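Local coordinates for aminotransferase, class IV (Brucella abortus, PDB 4TVI), which probably transfers the amino group between leucine, isoleucine or valine and 2-oxoglutarate, using pyridoxal 5'-phosphate as cofactor, at residues Val64-Leu70 and Val120-Tyr126; Asp77-His81 and Ile241-Arg245; Phe267-Ile273 and Phe288-Leu293. One frame throughout, in Å; residues are numbered along the deposited sequence.

Three contacts in one chain illustrate how interaction chemistry follows position in a fold. Contact 1 is the most buried: two antiparallel strands joined by main-chain bonds, with apolar side chains on one face and residues reaching the second subunit on the other. Contact 2, partly buried, relies on charged and amide side chains plus two waters to join the starts of two helices. It touches contact 1 directly, since strand 64-70 leads on to helix 78-91 and H81 meets D66. Contact 3 lies apart, its centre about 31 Å from that of contact 1 and 27 Å from that of contact 2. There, exposed R268 and R291 join the end of helix 264-268 and the following loop to a hairpin turn, with F288, I273 and L293 buried.

Contact 1 (Val64-Leu70 and Val120-Tyr126); sequences VFDGARL and VYIRPMY
The carbonyl oxygen of V120 takes a short bond from the backbone N of L70, 2.7 Å from N to O, and a second, weak one from R69, whose NH1 lies 3.3 Å from that same V120 O. R69 gets there by bending at chi2 (78°), which folds the guanidinium back over the neighbouring strand so that V120 O lies at its edge; NE is held by M279 O. Farther along, A68 and I122 exchange N-H...O bonds, A68 N to I122 O at 2.8 Å. V64 and Y126 pair likewise at the other end. This is an antiparallel pair in the five-stranded sheet where 64-70 is an outermost strand within this chain and 120-128 also pairs with 143-151. The run is interrupted at D66 and G67, although D66 N still bonds P124 O at 3.1 Å. The carboxylate of D66 turns away to R84 and H81, and its OD1 also receives G67 N. On the face carrying V64, A68 and L70, aliphatic groups meet: L70 CD2 lies 3.8 Å from V120 CG2, A68 CB faces I122 CB, and V64 CG2 sits at the edge of the Y126 ring, 3.6 Å from Y126 CB. Helices 78-91 and 100-111 cover this side. R123 CG, anti to the backbone N (chi1 -179°), runs 3.3 Å from D66 O; the bend at chi3 lets NE bond M125 SD weakly and NH2 reach A53 O of the second subunit. W59 of that subunit meets R123 by cation-pi and, on the face of F65 and Y121, the F65 ring edge-to-face.

Contact 2 (Asp77-His81 and Ile241-Arg245); sequences DLDRH and ITRQR
Charge pairing joins D77 to R245 side-on. R245 NE donates to D77 OD2 in a nearly straight bond (171°, 3.1 Å), while NH2 reaches D77 OD1 at 2.8 Å by the syn lone pair of that oxygen. The carboxylate and guanidinium planes, 27° apart, are nearly coplanar, which suits a two-point grip, and bends at chi2 and chi3 curl the R245 chain round to present this edge.

Among neutral acceptors, R80 meets Q244 OE1 end-on, with NH1 and NH2 both donating to that one oxygen, at 2.9 and 2.8 Å, from one face of the amide. The oxygen lies in the guanidinium plane, but the two planes stand 69° apart.

The apolar part is I241, with CG2 against the CB of D77 and CD1 over one face of the H81 ring, 3.8 Å from its centroid in a CH-pi contact. Water bridges finish the set. One water donates to D77 OD2 and I241 O and accepts from R80 NH1; another, in the plane of the H81 ring, lies 2.7 Å from H81 NE2 and donates to T242 OG1.

D66 holds the ND1 side of H81, and both T242 OG1 and I241 N bond the phosphate of the cofactor-modified residue at position 180. With D66 on one nitrogen and water on the other, the rotation of the imidazole is probably fixed, and this polar chain may help to hold T242 at the phosphate.

Contact 3 (Phe267-Ile273 and Phe288-Leu293); sequences FREADEI and FDERKL
F267, near the end of helix 264-268, sets its CB 3.8 Å from F288 CE2, and its carbonyl oxygen lies at the edge of the F288 ring. R268 makes two kinds of contact at once. Its chain bends at chi2 (-70°) and brings the guanidinium flat onto the face of F288, centres 3.8 Å apart and planes at 14°, in a stacked cation-pi arrangement with NH1 over the middle of the ring. The edge of the same group grips D289 end-on: NH1 meets the anti lone pair of D289 OD2 at 2.8 Å, and NH2 reaches that oxygen at 3.2 Å from above the carboxylate plane. One water links R268 NH1 to F288 O and another links NH2 to D289 OD2, while T163 takes D289 OD1. Stack and salt bridge together fix the rotation of the guanidinium. At A270 the carbonyl oxygen faces R291, whose chain runs extended from CG to NE and brings its guanidinium beside this loop. L293 CD2 lies over the middle of one R291 guanidinium face. D271 and E272 then both face V223 in a classic beta bulge. I273, entering strand 272-277, sets CD1 3.6 Å from L293 CD1 and lies more loosely against F288. Across from this walk, F288 to R291 form a type II' beta turn, the tight connection of a beta hairpin between strands 281-288 and 291-292.

Contact 1 (Val64-Leu70 and Val120-Tyr126)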
loop_
_atom_site.group_PDB
_atom_site.type_symbol
_atom_site.label_atom_id
_atom_site.label_comp_id
_atom_site.label_asym_id
_atom_site.label_seq_id
_atom_site.Cartn_x
_atom_site.Cartn_y
_atom_site.Cartn_z
ATOM N N VAL A 64 1.886 -4.953 7.795
ATOM C CA VAL A 64 1.738 -3.902 8.794
ATOM C C VAL A 64 3.004 -3.829 9.631
ATOM O O VAL A 64 3.781 -4.787 9.676
ATOM C CB VAL A 64 0.540 -4.146 9.717
ATOM C CG1 VAL A 64 -0.738 -4.167 8.911
ATOM C CG2 VAL A 64 0.714 -5.450 10.471
ATOM N N PHE A 65 3.206 -2.703 10.305
ATOM C CA PHE A 65 4.401 -2.517 11.109
ATOM C C PHE A 65 4.133 -1.581 12.275
ATOM O O PHE A 65 3.112 -0.898 12.310
ATOM C CB PHE A 65 5.541 -1.969 10.246
ATOM C CG PHE A 65 5.339 -0.547 9.805
ATOM C CD1 PHE A 65 4.537 -0.252 8.712
ATOM C CD2 PHE A 65 5.951 0.498 10.484
ATOM C CE1 PHE A 65 4.350 1.057 8.301
ATOM C CE2 PHE A 65 5.767 1.811 10.081
ATOM C CZ PHE A 65 4.966 2.092 8.988
ATOM N N ASP A 66 5.052 -1.551 13.233
ATOM C CA ASP A 66 5.013 -0.527 14.265
ATOM C C ASP A 66 6.426 -0.038 14.530
ATOM O O ASP A 66 7.358 -0.371 13.788
ATOM C CB ASP A 66 4.359 -1.048 15.544
ATOM C CG ASP A 66 3.521 0.013 16.237
ATOM O OD1 ASP A 66 4.112 0.936 16.835
ATOM O OD2 ASP A 66 2.273 -0.072 16.170
ATOM N N GLY A 67 6.585 0.788 15.555
ATOM C CA GLY A 67 7.892 1.322 15.870
ATOM C C GLY A 67 8.034 1.672 17.332
ATOM O O GLY A 67 7.264 2.477 17.854
ATOM N N ALA A 68 9.005 1.056 17.998
ATOM C CA ALA A 68 9.366 1.456 19.353
ATOM C C ALA A 68 10.819 1.924 19.373
ATOM O O ALA A 68 11.527 1.817 18.369
ATOM C CB ALA A 68 9.153 0.315 20.327
ATOM N N ARG A 69 11.271 2.434 20.513
ATOM C CA ARG A 69 12.603 3.026 20.586
ATOM C C ARG A 69 13.341 2.677 21.873
ATOM O O ARG A 69 12.795 2.806 22.969
ATOM C CB ARG A 69 12.507 4.548 20.453
ATOM C CG ARG A 69 13.799 5.240 20.037
ATOM C CD ARG A 69 14.062 5.105 18.540
ATOM N NE ARG A 69 15.013 6.107 18.069
ATOM C CZ ARG A 69 16.323 5.909 17.969
ATOM N NH1 ARG A 69 16.843 4.736 18.307
ATOM N NH2 ARG A 69 17.116 6.882 17.534
ATOM N N LEU A 70 14.587 2.240 21.732
ATOM C CA LEU A 70 15.494 2.126 22.868
ATOM C C LEU A 70 16.455 3.307 22.848
ATOM O O LEU A 70 17.150 3.525 21.857
ATOM C CB LEU A 70 16.272 0.808 22.827
ATOM C CG LEU A 70 17.472 0.728 23.775
ATOM C CD1 LEU A 70 17.020 0.749 25.236
ATOM C CD2 LEU A 70 18.338 -0.501 23.473
ATOM N N VAL A 120 18.424 1.911 19.884
ATOM C CA VAL A 120 17.889 1.008 18.883
ATOM C C VAL A 120 16.473 1.407 18.456
ATOM O O VAL A 120 15.653 1.830 19.276
ATOM C CB VAL A 120 17.885 -0.458 19.400
ATOM C CG1 VAL A 120 17.330 -1.411 18.340
ATOM C CG2 VAL A 120 19.297 -0.894 19.819
ATOM N N TYR A 121 16.227 1.291 17.155
ATOM C CA TYR A 121 14.904 1.395 16.562
ATOM C C TYR A 121 14.282 0.007 16.359
ATOM O O TYR A 121 14.875 -0.877 15.728
ATOM C CB TYR A 121 14.995 2.178 15.250
ATOM C CG TYR A 121 13.773 2.109 14.367
ATOM C CD1 TYR A 121 12.521 2.487 14.825
ATOM C CD2 TYR A 121 13.894 1.725 13.040
ATOM C CE1 TYR A 121 11.410 2.429 13.995
ATOM C CE2 TYR A 121 12.803 1.675 12.206
ATOM C CZ TYR A 121 11.562 2.024 12.680
ATOM O OH TYR A 121 10.484 1.965 11.823
ATOM N N ILE A 122 13.093 -0.169 16.931
ATOM C CA ILE A 122 12.411 -1.460 16.997
ATOM C C ILE A 122 11.186 -1.522 16.080
ATOM O O ILE A 122 10.205 -0.814 16.314
ATOM C CB ILE A 122 11.959 -1.757 18.444
ATOM C CG1 ILE A 122 13.138 -1.642 19.416
ATOM C CG2 ILE A 122 11.295 -3.124 18.537
ATOM C CD1 ILE A 122 12.702 -1.535 20.863
ATOM N N ARG A 123 11.231 -2.356 15.043
ATOM C CA ARG A 123 10.109 -2.451 14.109
ATOM C C ARG A 123 9.552 -3.870 13.992
ATOM O O ARG A 123 10.123 -4.713 13.300
ATOM C CB ARG A 123 10.505 -1.948 12.712
ATOM C CG ARG A 123 9.340 -1.999 11.695
ATOM C CD ARG A 123 9.710 -1.406 10.334
ATOM N NE ARG A 123 10.811 -2.126 9.699
ATOM C CZ ARG A 123 12.051 -1.656 9.609
ATOM N NH1 ARG A 123 12.340 -0.463 10.107
ATOM N NH2 ARG A 123 13.002 -2.377 9.020
ATOM N N PRO A 124 8.433 -4.142 14.681
ATOM C CA PRO A 124 7.676 -5.384 14.491
ATOM C C PRO A 124 6.923 -5.366 13.163
ATOM O O PRO A 124 6.442 -4.305 12.767
ATOM C CB PRO A 124 6.692 -5.391 15.667
ATOM C CG PRO A 124 7.151 -4.305 16.590
ATOM C CD PRO A 124 7.847 -3.304 15.738
ATOM N N MET A 125 6.817 -6.510 12.493
ATOM C CA MET A 125 6.133 -6.571 11.203
ATOM C C MET A 125 5.319 -7.856 11.035
ATOM O O MET A 125 5.793 -8.948 11.343
ATOM C CB MET A 125 7.144 -6.446 10.063
ATOM C CG MET A 125 7.789 -5.073 9.944
ATOM S SD MET A 125 9.087 -5.011 8.692
ATOM C CE MET A 125 10.288 -6.140 9.395
ATOM N N TYR A 126 4.090 -7.706 10.552
ATOM C CA TYR A 126 3.218 -8.825 10.208
ATOM C C TYR A 126 2.821 -8.719 8.741
ATOM O O TYR A 126 2.645 -7.612 8.235
ATOM C CB TYR A 126 1.940 -8.831 11.042
ATOM C CG TYR A 126 2.033 -9.331 12.462
ATOM C CD1 TYR A 126 2.410 -10.638 12.746
ATOM C CD2 TYR A 126 1.664 -8.512 13.518
ATOM C CE1 TYR A 126 2.459 -11.099 14.055
ATOM C CE2 TYR A 126 1.706 -8.961 14.817
ATOM C CZ TYR A 126 2.105 -10.254 15.085
ATOM O OH TYR A 126 2.141 -10.693 16.393
#

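Contact 2 (Asp77-His81 and Ile241-Arg245)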
loop_
_atom_site.group_PDB
_atom_site.type_symbol
_atom_site.label_atom_id
_atom_site.label_comp_id
_atom_site.label_asym_id
_atom_site.label_seq_id
_atom_site.Cartn_x
_atom_site.Cartn_y
_atom_site.Cartn_z
ATOM N N ASP A 77 6.838 3.098 26.425
ATOM C CA ASP A 77 5.654 2.693 25.671
ATOM C C ASP A 77 5.926 1.540 24.707
ATOM O O ASP A 77 5.216 1.380 23.709
ATOM C CB ASP A 77 5.066 3.888 24.902
ATOM C CG ASP A 77 4.182 4.770 25.779
ATOM O OD1 ASP A 77 3.509 4.226 26.680
ATOM O OD2 ASP A 77 4.163 6.007 25.573
ATOM N N LEU A 78 6.948 0.741 25.003
ATOM C CA LEU A 78 7.212 -0.469 24.224
ATOM C C LEU A 78 5.996 -1.394 24.260
ATOM O O LEU A 78 5.698 -2.081 23.283
ATOM C CB LEU A 78 8.454 -1.207 24.739
ATOM C CG LEU A 78 8.726 -2.585 24.118
ATOM C CD1 LEU A 78 8.848 -2.486 22.597
ATOM C CD2 LEU A 78 9.984 -3.210 24.716
ATOM N N ASP A 79 5.301 -1.415 25.394
ATOM C CA ASP A 79 4.148 -2.290 25.543
ATOM C C ASP A 79 3.005 -1.845 24.637
ATOM O O ASP A 79 2.346 -2.676 24.010
ATOM C CB ASP A 79 3.687 -2.347 27.004
ATOM C CG ASP A 79 3.431 -0.967 27.606
ATOM O OD1 ASP A 79 3.974 0.035 27.100
ATOM O OD2 ASP A 79 2.686 -0.889 28.603
ATOM N N ARG A 80 2.786 -0.535 24.551
ATOM C CA ARG A 80 1.717 -0.001 23.709
ATOM C C ARG A 80 2.018 -0.217 22.228
ATOM O O ARG A 80 1.140 -0.597 21.460
ATOM C CB ARG A 80 1.498 1.490 23.980
ATOM C CG ARG A 80 1.133 1.823 25.419
ATOM C CD ARG A 80 0.408 3.153 25.487
ATOM N NE ARG A 80 -0.901 3.098 24.834
ATOM C CZ ARG A 80 -1.610 4.171 24.494
ATOM N NH1 ARG A 80 -1.130 5.384 24.734
ATOM N NH2 ARG A 80 -2.795 4.034 23.912
ATOM N N HIS A 81 3.264 0.026 21.838
ATOM C CA HIS A 81 3.688 -0.181 20.458
ATOM C C HIS A 81 3.587 -1.652 20.061
ATOM O O HIS A 81 3.226 -1.972 18.926
ATOM C CB HIS A 81 5.116 0.334 20.252
ATOM C CG HIS A 81 5.217 1.826 20.164
ATOM N ND1 HIS A 81 4.697 2.546 19.108
ATOM C CD2 HIS A 81 5.781 2.736 20.995
ATOM C CE1 HIS A 81 4.940 3.830 19.290
ATOM N NE2 HIS A 81 5.595 3.973 20.430
ATOM N N ILE A 241 0.952 6.972 19.632
ATOM C CA ILE A 241 1.226 6.611 21.015
ATOM C C ILE A 241 2.087 7.673 21.695
ATOM O O ILE A 241 1.886 7.990 22.871
ATOM C CB ILE A 241 1.911 5.236 21.093
ATOM C CG1 ILE A 241 0.914 4.146 20.699
ATOM C CG2 ILE A 241 2.451 4.971 22.492
ATOM C CD1 ILE A 241 1.533 2.809 20.544
ATOM N N THR A 242 3.040 8.231 20.950
ATOM C CA THR A 242 3.879 9.302 21.482
ATOM C C THR A 242 3.026 10.542 21.720
ATOM O O THR A 242 3.173 11.225 22.732
ATOM C CB THR A 242 5.036 9.657 20.534
ATOM O OG1 THR A 242 5.584 8.459 19.968
ATOM C CG2 THR A 242 6.125 10.417 21.288
ATOM N N ARG A 243 2.133 10.809 20.772
ATOM C CA ARG A 243 1.175 11.913 20.851
ATOM C C ARG A 243 0.358 11.867 22.138
ATOM O O ARG A 243 0.277 12.857 22.866
ATOM C CB ARG A 243 0.235 11.878 19.639
ATOM C CG ARG A 243 -0.974 12.812 19.735
ATOM C CD ARG A 243 -2.018 12.439 18.691
ATOM N NE ARG A 243 -3.151 13.353 18.708
ATOM C CZ ARG A 243 -4.178 13.252 19.542
ATOM N NH1 ARG A 243 -4.226 12.258 20.427
ATOM N NH2 ARG A 243 -5.155 14.147 19.491
ATOM N N GLN A 244 -0.228 10.707 22.422
ATOM C CA GLN A 244 -1.041 10.523 23.620
ATOM C C GLN A 244 -0.214 10.711 24.888
ATOM O O GLN A 244 -0.693 11.275 25.868
ATOM C CB GLN A 244 -1.681 9.134 23.625
ATOM C CG GLN A 244 -2.647 8.877 22.474
ATOM C CD GLN A 244 -3.063 7.421 22.391
ATOM O OE1 GLN A 244 -3.309 6.771 23.409
ATOM N NE2 GLN A 244 -3.124 6.894 21.174
ATOM N N ARG A 245 1.025 10.226 24.866
ATOM C CA ARG A 245 1.899 10.335 26.026
ATOM C C ARG A 245 2.224 11.795 26.316
ATOM O O ARG A 245 2.182 12.226 27.468
ATOM C CB ARG A 245 3.189 9.536 25.817
ATOM C CG ARG A 245 4.126 9.558 27.031
ATOM C CD ARG A 245 3.437 8.968 28.264
ATOM N NE ARG A 245 3.057 7.577 28.044
ATOM C CZ ARG A 245 2.348 6.842 28.895
ATOM N NH1 ARG A 245 1.928 7.363 30.043
ATOM N NH2 ARG A 245 2.062 5.581 28.595
HETATM O O HOH W 1 1.285 6.595 25.052
HETATM O O HOH W 2 6.632 6.345 21.334
#

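Contact 3 (Phe267-Ile273 and Phe288-Leu293)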
loop_
_atom_site.group_PDB
_atom_site.type_symbol
_atom_site.label_atom_id
_atom_site.label_comp_id
_atom_site.label_asym_id
_atom_site.label_seq_id
_atom_site.Cartn_x
_atom_site.Cartn_y
_atom_site.Cartn_z
ATOM N N PHE A 267 -2.242 27.006 11.993
ATOM C CA PHE A 267 -0.800 26.802 12.063
ATOM C C PHE A 267 -0.044 28.012 11.520
ATOM O O PHE A 267 1.110 28.243 11.876
ATOM C CB PHE A 267 -0.417 25.518 11.329
ATOM C CG PHE A 267 -0.791 24.273 12.087
ATOM C CD1 PHE A 267 -2.077 23.761 12.015
ATOM C CD2 PHE A 267 0.137 23.634 12.888
ATOM C CE1 PHE A 267 -2.430 22.628 12.728
ATOM C CE2 PHE A 267 -0.205 22.495 13.600
ATOM C CZ PHE A 267 -1.493 21.992 13.518
ATOM N N ARG A 268 -0.704 28.797 10.678
ATOM C CA ARG A 268 -0.127 30.052 10.220
ATOM C C ARG A 268 0.057 30.999 11.414
ATOM O O ARG A 268 0.969 31.827 11.420
ATOM C CB ARG A 268 -1.001 30.708 9.142
ATOM C CG ARG A 268 -1.175 29.881 7.868
ATOM C CD ARG A 268 0.110 29.785 7.055
ATOM N NE ARG A 268 -0.121 29.136 5.765
ATOM C CZ ARG A 268 0.830 28.573 5.021
ATOM N NH1 ARG A 268 2.090 28.565 5.436
ATOM N NH2 ARG A 268 0.517 28.009 3.862
ATOM N N GLU A 269 -0.804 30.868 12.422
ATOM C CA GLU A 269 -0.774 31.772 13.575
ATOM C C GLU A 269 -0.014 31.211 14.761
ATOM O O GLU A 269 0.043 31.852 15.805
ATOM C CB GLU A 269 -2.184 32.088 14.074
ATOM C CG GLU A 269 -3.251 32.203 13.028
ATOM C CD GLU A 269 -4.646 32.004 13.604
ATOM O OE1 GLU A 269 -4.781 31.921 14.844
ATOM O OE2 GLU A 269 -5.610 31.934 12.815
ATOM N N ALA A 270 0.550 30.016 14.621
ATOM C CA ALA A 270 1.183 29.361 15.762
ATOM C C ALA A 270 2.414 30.109 16.269
ATOM O O ALA A 270 3.203 30.639 15.482
ATOM C CB ALA A 270 1.553 27.938 15.403
ATOM N N ASP A 271 2.563 30.151 17.591
ATOM C CA ASP A 271 3.782 30.653 18.213
ATOM C C ASP A 271 4.864 29.592 18.061
ATOM O O ASP A 271 6.027 29.899 17.790
ATOM C CB ASP A 271 3.564 30.990 19.692
ATOM C CG ASP A 271 2.523 32.072 19.897
ATOM O OD1 ASP A 271 2.400 32.947 19.017
ATOM O OD2 ASP A 271 1.835 32.052 20.942
ATOM N N GLU A 272 4.464 28.340 18.258
ATOM C CA GLU A 272 5.354 27.198 18.078
ATOM C C GLU A 272 4.639 26.079 17.344
ATOM O O GLU A 272 3.424 25.926 17.454
ATOM C CB GLU A 272 5.859 26.655 19.424
ATOM C CG GLU A 272 6.272 27.685 20.458
ATOM C CD GLU A 272 6.701 27.032 21.761
ATOM O OE1 GLU A 272 7.113 25.849 21.721
ATOM O OE2 GLU A 272 6.629 27.691 22.822
ATOM N N ILE A 273 5.410 25.281 16.616
ATOM C CA ILE A 273 4.907 24.062 16.008
ATOM C C ILE A 273 5.895 22.937 16.305
ATOM O O ILE A 273 7.113 23.135 16.227
ATOM C CB ILE A 273 4.719 24.198 14.471
ATOM C CG1 ILE A 273 3.862 25.418 14.127
ATOM C CG2 ILE A 273 4.087 22.935 13.891
ATOM C CD1 ILE A 273 3.663 25.627 12.625
ATOM N N PHE A 288 7.470 27.289 8.577
ATOM C CA PHE A 288 6.268 26.988 7.813
ATOM C C PHE A 288 6.202 27.956 6.641
ATOM O O PHE A 288 5.826 29.115 6.809
ATOM C CB PHE A 288 5.017 27.084 8.693
ATOM C CG PHE A 288 3.759 26.591 8.029
ATOM C CD1 PHE A 288 3.803 25.921 6.812
ATOM C CD2 PHE A 288 2.525 26.795 8.629
ATOM C CE1 PHE A 288 2.645 25.469 6.206
ATOM C CE2 PHE A 288 1.363 26.347 8.028
ATOM C CZ PHE A 288 1.422 25.683 6.814
ATOM N N ASP A 289 6.601 27.470 5.469
ATOM C CA ASP A 289 6.743 28.295 4.277
ATOM C C ASP A 289 7.588 29.542 4.571
ATOM O O ASP A 289 8.757 29.427 4.936
ATOM C CB ASP A 289 5.367 28.666 3.714
ATOM C CG ASP A 289 4.668 27.479 3.058
ATOM O OD1 ASP A 289 5.191 26.957 2.047
ATOM O OD2 ASP A 289 3.600 27.060 3.553
ATOM N N GLU A 290 7.003 30.726 4.421
ATOM C CA GLU A 290 7.765 31.964 4.550
ATOM C C GLU A 290 7.993 32.410 5.997
ATOM O O GLU A 290 8.738 33.363 6.247
ATOM C CB GLU A 290 7.074 33.085 3.773
ATOM C CG GLU A 290 7.383 33.069 2.286
ATOM C CD GLU A 290 6.635 34.148 1.519
ATOM O OE1 GLU A 290 6.226 35.148 2.147
ATOM O OE2 GLU A 290 6.462 33.993 0.290
ATOM N N ARG A 291 7.341 31.744 6.946
ATOM C CA ARG A 291 7.474 32.134 8.341
ATOM C C ARG A 291 8.420 31.192 9.081
ATOM O O ARG A 291 8.112 30.017 9.284
ATOM C CB ARG A 291 6.107 32.175 9.027
ATOM C CG ARG A 291 6.173 32.631 10.477
ATOM C CD ARG A 291 4.807 32.659 11.142
ATOM N NE ARG A 291 4.901 33.208 12.491
ATOM C CZ ARG A 291 4.134 32.838 13.511
ATOM N NH1 ARG A 291 3.201 31.913 13.342
ATOM N NH2 ARG A 291 4.304 33.392 14.702
ATOM N N LYS A 292 9.574 31.718 9.478
ATOM C CA LYS A 292 10.516 30.957 10.284
ATOM C C LYS A 292 10.001 30.911 11.717
ATOM O O LYS A 292 9.383 31.865 12.190
ATOM C CB LYS A 292 11.913 31.580 10.224
ATOM N N LEU A 293 10.247 29.803 12.407
ATOM C CA LEU A 293 9.806 29.675 13.793
ATOM C C LEU A 293 10.928 29.196 14.693
ATOM O O LEU A 293 11.687 28.295 14.332
ATOM C CB LEU A 293 8.626 28.709 13.896
ATOM C CG LEU A 293 7.359 29.103 13.142
ATOM C CD1 LEU A 293 6.366 27.964 13.179
ATOM C CD2 LEU A 293 6.761 30.372 13.727
HETATM O O HOH W 3 3.404 30.274 7.324
HETATM O O HOH W 4 1.973 26.626 1.492
#